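Local coordinates for protein NAD(P)H-FMN oxidoreductase (Bacillus subtilis, PDB 5LVA) that binds flavin mononucleotide and probably acts as a flavin reductase, passing electrons from NAD(P)H to the flavin, at residues L6-N11 with I60-P65; K2-A7 with K52-H57; R34-E39 with E48-L53. All coordinates share one frame; numbering follows the deposited sequence.

Contact 1. Residues L6-N11 with I60-P65; sequences LAFHPN and IVFQFP. With FMN (flavin mononucleotide), chain C.
Leu6, Ala7 and Phe8 run parallel to Phe62, Gln63 and Phe64, with Ala7 and Gln63 4.5 Å apart at CA. Three backbone hydrogen bonds join them. Leu6 N gives to Val61 O, Gln63 N gives to Leu6 O (2.9 Å), and Phe8 N gives to Gln63 O (2.7 Å). This is the tight part, and it is wholly buried. On one sheet face Leu6 CD1 touches Ile60 CG2 (3.8 Å) and Phe62 CE2 (4.0 Å). The Phe8 ring lies beside that of Phe62, pointing the same way, with its CE1 at the Phe62 edge. Helix 73-82 covers this side through Leu75 and Trp78. These are two adjacent inner strands of the parallel flavodoxin-like sheet, and their C-terminal ends lead to the flavin. There the pairing stops and the packing thins. His9 CD2 lies 4.0 Å from Pro65 CG. His9 has its CG anti to the backbone N (chi1 -169°), which carries the imidazole out to the phosphate of FMN. There NE2 donates to O1P, at a modelled length too short to trust. His9 ND1 takes Asn11 N in the ring plane, 3.0 Å away. Pro65 CB lies 3.5 Å from FMN C4'. Pro10, next in the chain after His9, is exposed.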
loop_
_atom_site.group_PDB
_atom_site.type_symbol
_atom_site.label_atom_id
_atom_site.label_comp_id
_atom_site.label_asym_id
_atom_site.label_seq_id
_atom_site.Cartn_x
_atom_site.Cartn_y
_atom_site.Cartn_z
ATOM N N LEU A 6 -1.805 -5.488 -1.717
ATOM C CA LEU A 6 -2.369 -5.752 -0.411
ATOM C C LEU A 6 -3.164 -4.550 0.071
ATOM O O LEU A 6 -2.586 -3.548 0.452
ATOM C CB LEU A 6 -1.259 -6.104 0.569
ATOM C CG LEU A 6 -0.298 -7.176 0.050
ATOM C CD1 LEU A 6 0.836 -7.413 1.019
ATOM C CD2 LEU A 6 -1.057 -8.448 -0.172
ATOM N N ALA A 7 -4.493 -4.646 0.048
ATOM C CA ALA A 7 -5.332 -3.520 0.446
ATOM C C ALA A 7 -5.715 -3.622 1.905
ATOM O O ALA A 7 -6.172 -4.660 2.356
ATOM C CB ALA A 7 -6.558 -3.435 -0.419
ATOM N N PHE A 8 -5.508 -2.536 2.644
ATOM C CA PHE A 8 -5.816 -2.510 4.063
ATOM C C PHE A 8 -6.829 -1.421 4.397
ATOM O O PHE A 8 -6.472 -0.280 4.674
ATOM C CB PHE A 8 -4.552 -2.300 4.899
ATOM C CG PHE A 8 -3.561 -3.434 4.833
ATOM C CD1 PHE A 8 -2.646 -3.516 3.798
ATOM C CD2 PHE A 8 -3.509 -4.381 5.838
ATOM C CE1 PHE A 8 -1.718 -4.532 3.746
ATOM C CE2 PHE A 8 -2.580 -5.403 5.789
ATOM C CZ PHE A 8 -1.686 -5.482 4.739
ATOM N N HIS A 9 -8.094 -1.795 4.376
ATOM C CA HIS A 9 -9.172 -0.909 4.718
ATOM C C HIS A 9 -10.165 -1.683 5.576
ATOM O O HIS A 9 -10.576 -2.771 5.214
ATOM C CB HIS A 9 -9.833 -0.367 3.464
ATOM C CG HIS A 9 -10.779 0.756 3.725
ATOM N ND1 HIS A 9 -11.847 0.642 4.590
ATOM C CD2 HIS A 9 -10.823 2.012 3.239
ATOM C CE1 HIS A 9 -12.504 1.783 4.625
ATOM N NE2 HIS A 9 -11.904 2.634 3.814
ATOM N N PRO A 10 -10.523 -1.135 6.737
ATOM C CA PRO A 10 -11.362 -1.860 7.690
ATOM C C PRO A 10 -12.708 -2.288 7.124
ATOM O O PRO A 10 -13.254 -3.303 7.546
ATOM C CB PRO A 10 -11.547 -0.852 8.812
ATOM C CG PRO A 10 -10.271 -0.028 8.757
ATOM C CD PRO A 10 -9.987 0.116 7.305
ATOM N N ASN A 11 -13.232 -1.528 6.172
ATOM C CA ASN A 11 -14.517 -1.846 5.568
ATOM C C ASN A 11 -14.540 -1.435 4.114
ATOM O O ASN A 11 -14.962 -0.338 3.772
ATOM C CB ASN A 11 -15.647 -1.158 6.316
ATOM C CG ASN A 11 -17.012 -1.726 5.974
ATOM O OD1 ASN A 11 -17.235 -2.264 4.889
ATOM N ND2 ASN A 11 -17.943 -1.587 6.900
ATOM N N ILE A 60 5.237 -5.568 -4.694
ATOM C CA ILE A 60 4.239 -5.570 -3.635
ATOM C C ILE A 60 3.738 -4.161 -3.340
ATOM O O ILE A 60 4.519 -3.256 -3.066
ATOM C CB ILE A 60 4.796 -6.183 -2.366
ATOM C CG1 ILE A 60 5.484 -7.494 -2.713
ATOM C CG2 ILE A 60 3.682 -6.403 -1.361
ATOM C CD1 ILE A 60 6.049 -8.186 -1.555
ATOM N N VAL A 61 2.422 -3.990 -3.416
ATOM C CA VAL A 61 1.788 -2.692 -3.246
ATOM C C VAL A 61 0.942 -2.667 -1.996
ATOM O O VAL A 61 0.006 -3.435 -1.869
ATOM C CB VAL A 61 0.907 -2.345 -4.450
ATOM C CG1 VAL A 61 0.177 -1.054 -4.217
ATOM C CG2 VAL A 61 1.745 -2.267 -5.711
ATOM N N PHE A 62 1.274 -1.786 -1.067
ATOM C CA PHE A 62 0.475 -1.623 0.136
ATOM C C PHE A 62 -0.515 -0.487 -0.069
ATOM O O PHE A 62 -0.120 0.668 -0.199
ATOM C CB PHE A 62 1.367 -1.362 1.347
ATOM C CG PHE A 62 2.347 -2.466 1.625
ATOM C CD1 PHE A 62 3.577 -2.503 0.986
ATOM C CD2 PHE A 62 2.036 -3.475 2.515
ATOM C CE1 PHE A 62 4.479 -3.525 1.238
ATOM C CE2 PHE A 62 2.925 -4.502 2.768
ATOM C CZ PHE A 62 4.152 -4.522 2.135
ATOM N N GLN A 63 -1.800 -0.827 -0.135
ATOM C CA GLN A 63 -2.846 0.153 -0.378
ATOM C C GLN A 63 -3.665 0.369 0.876
ATOM O O GLN A 63 -4.188 -0.576 1.441
ATOM C CB GLN A 63 -3.746 -0.289 -1.525
ATOM C CG GLN A 63 -4.795 0.731 -1.906
ATOM C CD GLN A 63 -5.744 0.254 -2.990
ATOM O OE1 GLN A 63 -5.407 -0.585 -3.816
ATOM N NE2 GLN A 63 -6.940 0.807 -2.995
ATOM N N PHE A 64 -3.781 1.617 1.312
ATOM C CA PHE A 64 -4.517 1.912 2.527
ATOM C C PHE A 64 -4.909 3.366 2.581
ATOM O O PHE A 64 -4.366 4.171 1.852
ATOM C CB PHE A 64 -3.692 1.537 3.766
ATOM C CG PHE A 64 -2.310 2.158 3.820
ATOM C CD1 PHE A 64 -1.222 1.512 3.259
ATOM C CD2 PHE A 64 -2.099 3.367 4.468
ATOM C CE1 PHE A 64 0.022 2.063 3.327
ATOM C CE2 PHE A 64 -0.856 3.918 4.537
ATOM C CZ PHE A 64 0.209 3.273 3.965
ATOM N N PRO A 65 -5.897 3.704 3.415
ATOM C CA PRO A 65 -6.135 5.121 3.662
ATOM C C PRO A 65 -5.158 5.637 4.703
ATOM O O PRO A 65 -4.761 4.881 5.585
ATOM C CB PRO A 65 -7.565 5.151 4.191
ATOM C CG PRO A 65 -7.719 3.851 4.866
ATOM C CD PRO A 65 -6.957 2.869 4.009
HETATM N N1 FMN C . -6.581 12.180 6.263
HETATM C C2 FMN C . -5.377 12.854 6.221
HETATM O O2 FMN C . -5.110 13.589 5.276
HETATM N N3 FMN C . -4.455 12.708 7.227
HETATM C C4 FMN C . -4.720 11.899 8.296
HETATM O O4 FMN C . -3.865 11.794 9.168
HETATM C C4A FMN C . -5.939 11.216 8.352
HETATM N N5 FMN C . -6.231 10.395 9.411
HETATM C C5A FMN C . -7.425 9.718 9.473
HETATM C C6 FMN C . -7.684 8.894 10.557
HETATM C C7 FMN C . -8.863 8.186 10.649
HETATM C C7M FMN C . -9.108 7.301 11.841
HETATM C C8 FMN C . -9.807 8.320 9.629
HETATM C C8M FMN C . -11.105 7.571 9.681
HETATM C C9 FMN C . -9.546 9.150 8.546
HETATM C C9A FMN C . -8.352 9.845 8.454
HETATM N N10 FMN C . -8.077 10.681 7.378
HETATM C C10 FMN C . -6.869 11.358 7.330
HETATM C "C1'" FMN C . -9.052 10.804 6.239
HETATM C "C2'" FMN C . -8.720 9.581 5.348
HETATM O "O2'" FMN C . -7.369 9.615 4.900
HETATM C "C3'" FMN C . -9.697 9.295 4.194
HETATM O "O3'" FMN C . -10.916 8.972 4.816
HETATM C "C4'" FMN C . -9.200 8.124 3.324
HETATM O "O4'" FMN C . -7.921 8.432 2.862
HETATM C "C5'" FMN C . -9.955 7.734 2.060
HETATM O "O5'" FMN C . -11.116 7.025 2.400
HETATM P P FMN C . -11.718 5.697 1.714
HETATM O O1P FMN C . -12.115 4.894 2.898
HETATM O O2P FMN C . -12.872 6.096 0.859
HETATM O O3P FMN C . -10.797 4.853 0.908
#

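Contact 2. Residues K2-A7 with K52-H57; sequences KVLVLA and KLCEEH
His57 and Leu4 bury the most surface here, and they meet ring to chain. Leu4 CB sits over one face of the His57 imidazole, offset toward the rim, at 3.9 Å from the ring centroid. This is a CH-pi contact. The two side chains cross at about a right angle. The ring also lies against the backbone of the strand, with His57 CD2 3.6 Å from Val3 C. Leu4 has CG anti to the backbone N (chi1 -178°), which sends its branches on toward the helix. Leu4 CD1 meets CE1 of the ring. Leu4 CD2 reaches helix 47-56 at Leu53 CB (4.1 Å) and Cys54 SG (4.4 Å).

Both ring nitrogens of His57 are used. His57 ND1 donates to Leu53 O (2.8 Å, 159° at the hydrogen), close to the ring plane, and this ties His57 back to Leu53, one turn earlier. NE2 is hydrogen-bonded to Thr32 OG1 on strand 31-35. A leucine in place of His57 would probably leave Leu53 O and Thr32 without this link and take the flat face from under Leu4.

Lys2 is the exposed side. Its chain runs along the Glu56 backbone, with Lys2 CD 3.3 Å from Glu56 O. Lys2 NZ makes only a weak bond to Glu56 O, at 3.5 Å.

The contact packs helix 47-56 on strand 3-7. That helix belongs to the beta-alpha-beta crossover from strand 31-35 to strand 59-65, which passes over strand 3-7. The contact lies away from the flavin site. Its chemistry is apolar packing round one buried polar ring. Two hydrogen bonds in different directions would be expected to fix the rotation of the ring whose face Leu4 covers.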
loop_
_atom_site.group_PDB
_atom_site.type_symbol
_atom_site.label_atom_id
_atom_site.label_comp_id
_atom_site.label_asym_id
_atom_site.label_seq_id
_atom_site.Cartn_x
_atom_site.Cartn_y
_atom_site.Cartn_z
ATOM N N LYS A 2 4.202 -9.263 -12.411
ATOM C CA LYS A 2 3.375 -9.843 -11.351
ATOM C C LYS A 2 3.247 -8.924 -10.142
ATOM O O LYS A 2 4.194 -8.726 -9.400
ATOM C CB LYS A 2 3.928 -11.194 -10.912
ATOM C CG LYS A 2 3.394 -12.341 -11.723
ATOM C CD LYS A 2 3.408 -13.620 -10.929
ATOM C CE LYS A 2 3.724 -14.804 -11.822
ATOM N NZ LYS A 2 4.827 -15.630 -11.252
ATOM N N VAL A 3 2.055 -8.385 -9.933
ATOM C CA VAL A 3 1.870 -7.374 -8.913
ATOM C C VAL A 3 0.896 -7.790 -7.828
ATOM O O VAL A 3 -0.269 -8.038 -8.095
ATOM C CB VAL A 3 1.383 -6.063 -9.530
ATOM C CG1 VAL A 3 1.250 -5.004 -8.469
ATOM C CG2 VAL A 3 2.328 -5.610 -10.636
ATOM N N LEU A 4 1.384 -7.846 -6.596
ATOM C CA LEU A 4 0.557 -8.158 -5.443
ATOM C C LEU A 4 0.070 -6.867 -4.782
ATOM O O LEU A 4 0.875 -6.067 -4.331
ATOM C CB LEU A 4 1.346 -9.015 -4.458
ATOM C CG LEU A 4 0.672 -9.500 -3.180
ATOM C CD1 LEU A 4 -0.473 -10.455 -3.476
ATOM C CD2 LEU A 4 1.689 -10.162 -2.296
ATOM N N VAL A 5 -1.239 -6.642 -4.762
ATOM C CA VAL A 5 -1.790 -5.455 -4.120
ATOM C C VAL A 5 -2.443 -5.846 -2.820
ATOM O O VAL A 5 -3.510 -6.458 -2.810
ATOM C CB VAL A 5 -2.847 -4.718 -4.985
ATOM C CG1 VAL A 5 -3.351 -3.481 -4.265
ATOM C CG2 VAL A 5 -2.295 -4.340 -6.347
ATOM N N LEU A 6 -1.805 -5.488 -1.717
ATOM C CA LEU A 6 -2.369 -5.752 -0.411
ATOM C C LEU A 6 -3.164 -4.550 0.071
ATOM O O LEU A 6 -2.586 -3.548 0.452
ATOM C CB LEU A 6 -1.259 -6.104 0.569
ATOM C CG LEU A 6 -0.298 -7.176 0.050
ATOM C CD1 LEU A 6 0.836 -7.413 1.019
ATOM C CD2 LEU A 6 -1.057 -8.448 -0.172
ATOM N N ALA A 7 -4.493 -4.646 0.048
ATOM C CA ALA A 7 -5.332 -3.520 0.446
ATOM C C ALA A 7 -5.715 -3.622 1.905
ATOM O O ALA A 7 -6.172 -4.660 2.356
ATOM C CB ALA A 7 -6.558 -3.435 -0.419
ATOM N N LYS A 52 4.306 -16.630 1.243
ATOM C CA LYS A 52 4.309 -17.354 -0.024
ATOM C C LYS A 52 3.789 -16.518 -1.175
ATOM O O LYS A 52 4.193 -16.700 -2.316
ATOM C CB LYS A 52 3.477 -18.622 0.085
ATOM C CG LYS A 52 4.203 -19.832 0.604
ATOM C CD LYS A 52 3.205 -20.972 0.746
ATOM C CE LYS A 52 3.800 -22.292 0.326
ATOM N NZ LYS A 52 4.615 -22.143 -0.919
ATOM N N LEU A 53 2.881 -15.607 -0.876
ATOM C CA LEU A 53 2.338 -14.742 -1.906
ATOM C C LEU A 53 3.344 -13.680 -2.307
ATOM O O LEU A 53 3.506 -13.403 -3.491
ATOM C CB LEU A 53 1.033 -14.097 -1.438
ATOM C CG LEU A 53 -0.151 -15.054 -1.522
ATOM C CD1 LEU A 53 -1.374 -14.528 -0.784
ATOM C CD2 LEU A 53 -0.466 -15.315 -2.965
ATOM N N CYS A 54 4.004 -13.080 -1.321
ATOM C CA CYS A 54 5.089 -12.128 -1.591
ATOM C C CYS A 54 6.142 -12.769 -2.485
ATOM O O CYS A 54 6.570 -12.184 -3.467
ATOM C CB CYS A 54 5.750 -11.635 -0.296
ATOM S SG CYS A 54 4.708 -10.669 0.819
ATOM N N GLU A 55 6.547 -13.981 -2.132
ATOM C CA GLU A 55 7.508 -14.737 -2.914
ATOM C C GLU A 55 7.113 -14.880 -4.388
ATOM O O GLU A 55 7.964 -14.830 -5.274
ATOM C CB GLU A 55 7.698 -16.122 -2.297
ATOM C CG GLU A 55 8.309 -16.094 -0.910
ATOM C CD GLU A 55 8.482 -17.474 -0.319
ATOM O OE1 GLU A 55 8.420 -18.448 -1.081
ATOM O OE2 GLU A 55 8.667 -17.589 0.904
ATOM N N GLU A 56 5.824 -15.037 -4.653
ATOM C CA GLU A 56 5.366 -15.341 -5.999
ATOM C C GLU A 56 5.152 -14.115 -6.882
ATOM O O GLU A 56 4.908 -14.258 -8.068
ATOM C CB GLU A 56 4.076 -16.183 -5.935
ATOM C CG GLU A 56 4.330 -17.671 -5.629
ATOM C CD GLU A 56 3.060 -18.465 -5.277
ATOM O OE1 GLU A 56 1.937 -17.992 -5.571
ATOM O OE2 GLU A 56 3.184 -19.579 -4.714
ATOM N N HIS A 57 5.260 -12.913 -6.327
ATOM C CA HIS A 57 5.070 -11.695 -7.117
ATOM C C HIS A 57 6.317 -10.827 -7.162
ATOM O O HIS A 57 7.167 -10.908 -6.284
ATOM C CB HIS A 57 3.904 -10.874 -6.573
ATOM C CG HIS A 57 2.586 -11.569 -6.660
ATOM N ND1 HIS A 57 2.254 -12.631 -5.849
ATOM C CD2 HIS A 57 1.512 -11.354 -7.457
ATOM C CE1 HIS A 57 1.033 -13.043 -6.145
ATOM N NE2 HIS A 57 0.559 -12.281 -7.115
#

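Contact 3. Residues R34-E39 with E48-L53; sequences RDLYQE and EKEQKL
Arg34 lies next to the end of strand 31-35 and Leu36 opens the short helix 36-39, while Glu50 and Leu53 lie on helix 47-56. The backbones stay well apart: Leu36 CA is 10.2 Å from Glu50 CA, and Arg34 CA is 10.6 Å from Leu53 CA. Long side chains bridge the gap. Asp35 is the N-cap of helix 36-39, its OD1 accepting from Gln38 N.

Arg34 grips Glu50 end-on with two nitrogens. Arg34 NH1 donates to Glu50 OE1 (2.6 Å, 174°), and Arg34 NH2 to Glu50 OE2 (2.8 Å). Guanidinium and carboxylate are nearly coplanar, 28° apart. The Glu50 chain folds at chi2 (-59°), which brings its carboxylate across to the arginine. Leu53 CD1 lies over one face of the guanidinium, 3.5 Å from Arg34 NH1. Leu36 CD2 touches Glu50 OE1 from the other segment.

Arg34 NH2 has a second partner in Glu39 OE1, at 2.9 Å, which it meets from above the carboxylate plane. Lys49 NZ reaches Glu39 OE1 at 2.7 Å from the opposite face of that plane, at the end of an extended chain. The four residues form one salt-bridge network. Glu50 has further partners: its OE2 is hydrogen-bonded to Tyr40 OH and its OE1 to Trp78 NE1 of helix 73-82.

The network joins the end of strand 31-35 and helix 36-39 to helix 47-56, at the start of the crossover to strand 59-65. Arg34 and Glu50 are buried. Their charges probably balance each other, and the added donors from Tyr40 and Trp78 would be expected to keep Glu50 ionised. Lys49 and Glu39 extend the pairing toward solvent.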
loop_
_atom_site.group_PDB
_atom_site.type_symbol
_atom_site.label_atom_id
_atom_site.label_comp_id
_atom_site.label_asym_id
_atom_site.label_seq_id
_atom_site.Cartn_x
_atom_site.Cartn_y
_atom_site.Cartn_z
ATOM N N ARG A 34 -6.000 -8.183 -3.042
ATOM C CA ARG A 34 -6.462 -8.832 -1.834
ATOM C C ARG A 34 -7.004 -7.794 -0.865
ATOM O O ARG A 34 -6.501 -6.684 -0.780
ATOM C CB ARG A 34 -5.345 -9.639 -1.182
ATOM C CG ARG A 34 -4.880 -10.814 -1.991
ATOM C CD ARG A 34 -3.773 -11.573 -1.280
ATOM N NE ARG A 34 -4.246 -12.206 -0.058
ATOM C CZ ARG A 34 -3.553 -12.265 1.072
ATOM N NH1 ARG A 34 -2.351 -11.722 1.137
ATOM N NH2 ARG A 34 -4.064 -12.855 2.140
ATOM N N ASP A 35 -8.050 -8.183 -0.151
ATOM C CA ASP A 35 -8.699 -7.368 0.852
ATOM C C ASP A 35 -8.410 -8.017 2.179
ATOM O O ASP A 35 -9.100 -8.960 2.587
ATOM C CB ASP A 35 -10.203 -7.294 0.578
ATOM C CG ASP A 35 -10.961 -6.475 1.599
ATOM O OD1 ASP A 35 -10.429 -6.146 2.668
ATOM O OD2 ASP A 35 -12.125 -6.167 1.324
ATOM N N LEU A 36 -7.397 -7.521 2.871
ATOM C CA LEU A 36 -6.898 -8.242 4.028
ATOM C C LEU A 36 -7.820 -8.224 5.237
ATOM O O LEU A 36 -7.901 -9.215 5.942
ATOM C CB LEU A 36 -5.525 -7.715 4.406
ATOM C CG LEU A 36 -4.541 -8.459 3.512
ATOM C CD1 LEU A 36 -4.056 -7.580 2.379
ATOM C CD2 LEU A 36 -3.426 -9.033 4.308
ATOM N N TYR A 37 -8.525 -7.124 5.471
ATOM C CA TYR A 37 -9.480 -7.076 6.570
ATOM C C TYR A 37 -10.615 -8.059 6.334
ATOM O O TYR A 37 -11.178 -8.617 7.266
ATOM C CB TYR A 37 -10.038 -5.665 6.753
ATOM C CG TYR A 37 -9.263 -4.818 7.726
ATOM C CD1 TYR A 37 -9.474 -4.932 9.081
ATOM C CD2 TYR A 37 -8.318 -3.911 7.288
ATOM C CE1 TYR A 37 -8.775 -4.173 9.973
ATOM C CE2 TYR A 37 -7.614 -3.138 8.179
ATOM C CZ TYR A 37 -7.842 -3.275 9.517
ATOM O OH TYR A 37 -7.140 -2.508 10.404
ATOM N N GLN A 38 -10.956 -8.252 5.071
ATOM C CA GLN A 38 -11.945 -9.236 4.682
ATOM C C GLN A 38 -11.447 -10.659 4.942
ATOM O O GLN A 38 -12.172 -11.472 5.494
ATOM C CB GLN A 38 -12.309 -9.047 3.207
ATOM C CG GLN A 38 -12.586 -10.319 2.427
ATOM C CD GLN A 38 -14.051 -10.635 2.360
ATOM O OE1 GLN A 38 -14.874 -9.754 2.105
ATOM N NE2 GLN A 38 -14.395 -11.896 2.587
ATOM N N GLU A 39 -10.208 -10.958 4.573
ATOM C CA GLU A 39 -9.692 -12.308 4.735
ATOM C C GLU A 39 -9.364 -12.647 6.169
ATOM O O GLU A 39 -9.452 -13.801 6.569
ATOM C CB GLU A 39 -8.456 -12.519 3.872
ATOM C CG GLU A 39 -8.715 -12.248 2.415
ATOM C CD GLU A 39 -7.732 -12.947 1.511
ATOM O OE1 GLU A 39 -6.882 -13.706 2.012
ATOM O OE2 GLU A 39 -7.810 -12.727 0.292
ATOM N N GLU A 48 2.505 -17.850 6.787
ATOM C CA GLU A 48 3.096 -18.603 5.694
ATOM C C GLU A 48 2.420 -18.282 4.377
ATOM O O GLU A 48 3.076 -18.172 3.350
ATOM C CB GLU A 48 3.028 -20.107 5.977
ATOM C CG GLU A 48 3.729 -20.947 4.941
ATOM C CD GLU A 48 3.747 -22.409 5.282
ATOM O OE1 GLU A 48 2.877 -22.844 6.056
ATOM O OE2 GLU A 48 4.612 -23.134 4.758
ATOM N N LYS A 49 1.106 -18.127 4.419
ATOM C CA LYS A 49 0.328 -17.771 3.244
ATOM C C LYS A 49 0.785 -16.438 2.673
ATOM O O LYS A 49 1.024 -16.318 1.474
ATOM C CB LYS A 49 -1.162 -17.707 3.586
ATOM C CG LYS A 49 -2.059 -17.398 2.389
ATOM C CD LYS A 49 -3.498 -17.153 2.812
ATOM C CE LYS A 49 -4.307 -16.586 1.660
ATOM N NZ LYS A 49 -5.664 -16.119 2.095
ATOM N N GLU A 50 0.910 -15.447 3.550
ATOM C CA GLU A 50 1.356 -14.117 3.169
ATOM C C GLU A 50 2.766 -14.143 2.600
ATOM O O GLU A 50 3.015 -13.602 1.529
ATOM C CB GLU A 50 1.297 -13.179 4.365
ATOM C CG GLU A 50 -0.040 -13.115 5.031
ATOM C CD GLU A 50 -1.125 -12.654 4.103
ATOM O OE1 GLU A 50 -0.902 -11.699 3.343
ATOM O OE2 GLU A 50 -2.208 -13.261 4.132
ATOM N N GLN A 51 3.684 -14.773 3.323
ATOM C CA GLN A 51 5.044 -14.954 2.837
ATOM C C GLN A 51 5.072 -15.564 1.448
ATOM O O GLN A 51 5.765 -15.068 0.576
ATOM C CB GLN A 51 5.850 -15.827 3.794
ATOM C CG GLN A 51 6.355 -15.078 5.009
ATOM C CD GLN A 51 7.131 -15.957 5.946
ATOM O OE1 GLN A 51 7.278 -17.154 5.715
ATOM N NE2 GLN A 51 7.623 -15.375 7.017
ATOM N N LYS A 52 4.306 -16.630 1.243
ATOM C CA LYS A 52 4.309 -17.354 -0.024
ATOM C C LYS A 52 3.789 -16.518 -1.175
ATOM O O LYS A 52 4.193 -16.700 -2.316
ATOM C CB LYS A 52 3.477 -18.622 0.085
ATOM C CG LYS A 52 4.203 -19.832 0.604
ATOM C CD LYS A 52 3.205 -20.972 0.746
ATOM C CE LYS A 52 3.800 -22.292 0.326
ATOM N NZ LYS A 52 4.615 -22.143 -0.919
ATOM N N LEU A 53 2.881 -15.607 -0.876
ATOM C CA LEU A 53 2.338 -14.742 -1.906
ATOM C C LEU A 53 3.344 -13.680 -2.307
ATOM O O LEU A 53 3.506 -13.403 -3.491
ATOM C CB LEU A 53 1.033 -14.097 -1.438
ATOM C CG LEU A 53 -0.151 -15.054 -1.522
ATOM C CD1 LEU A 53 -1.374 -14.528 -0.784
ATOM C CD2 LEU A 53 -0.466 -15.315 -2.965
#

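Overall arrangement
Contact 1 is the core of the three. It joins two adjacent inner sheet strands by backbone hydrogen bonds and apolar side chains, and it ends at the flavin phosphate. Contact 2 starts from the same strand 3-7 but faces helix 47-56; it is partly buried, with Lys2 and Glu56 exposed, and rests on side-chain packing. Contact 3 uses the same helix about one turn earlier, sharing Lys52 and Leu53, against the end of edge strand 31-35, and is held by charge. Its segments lie within the chain loop that contact 1 closes. Strand 3-7 links all three: Val61 N bonds to Leu4 O on one side, and Ala7 N bonds to Arg34 O on the other.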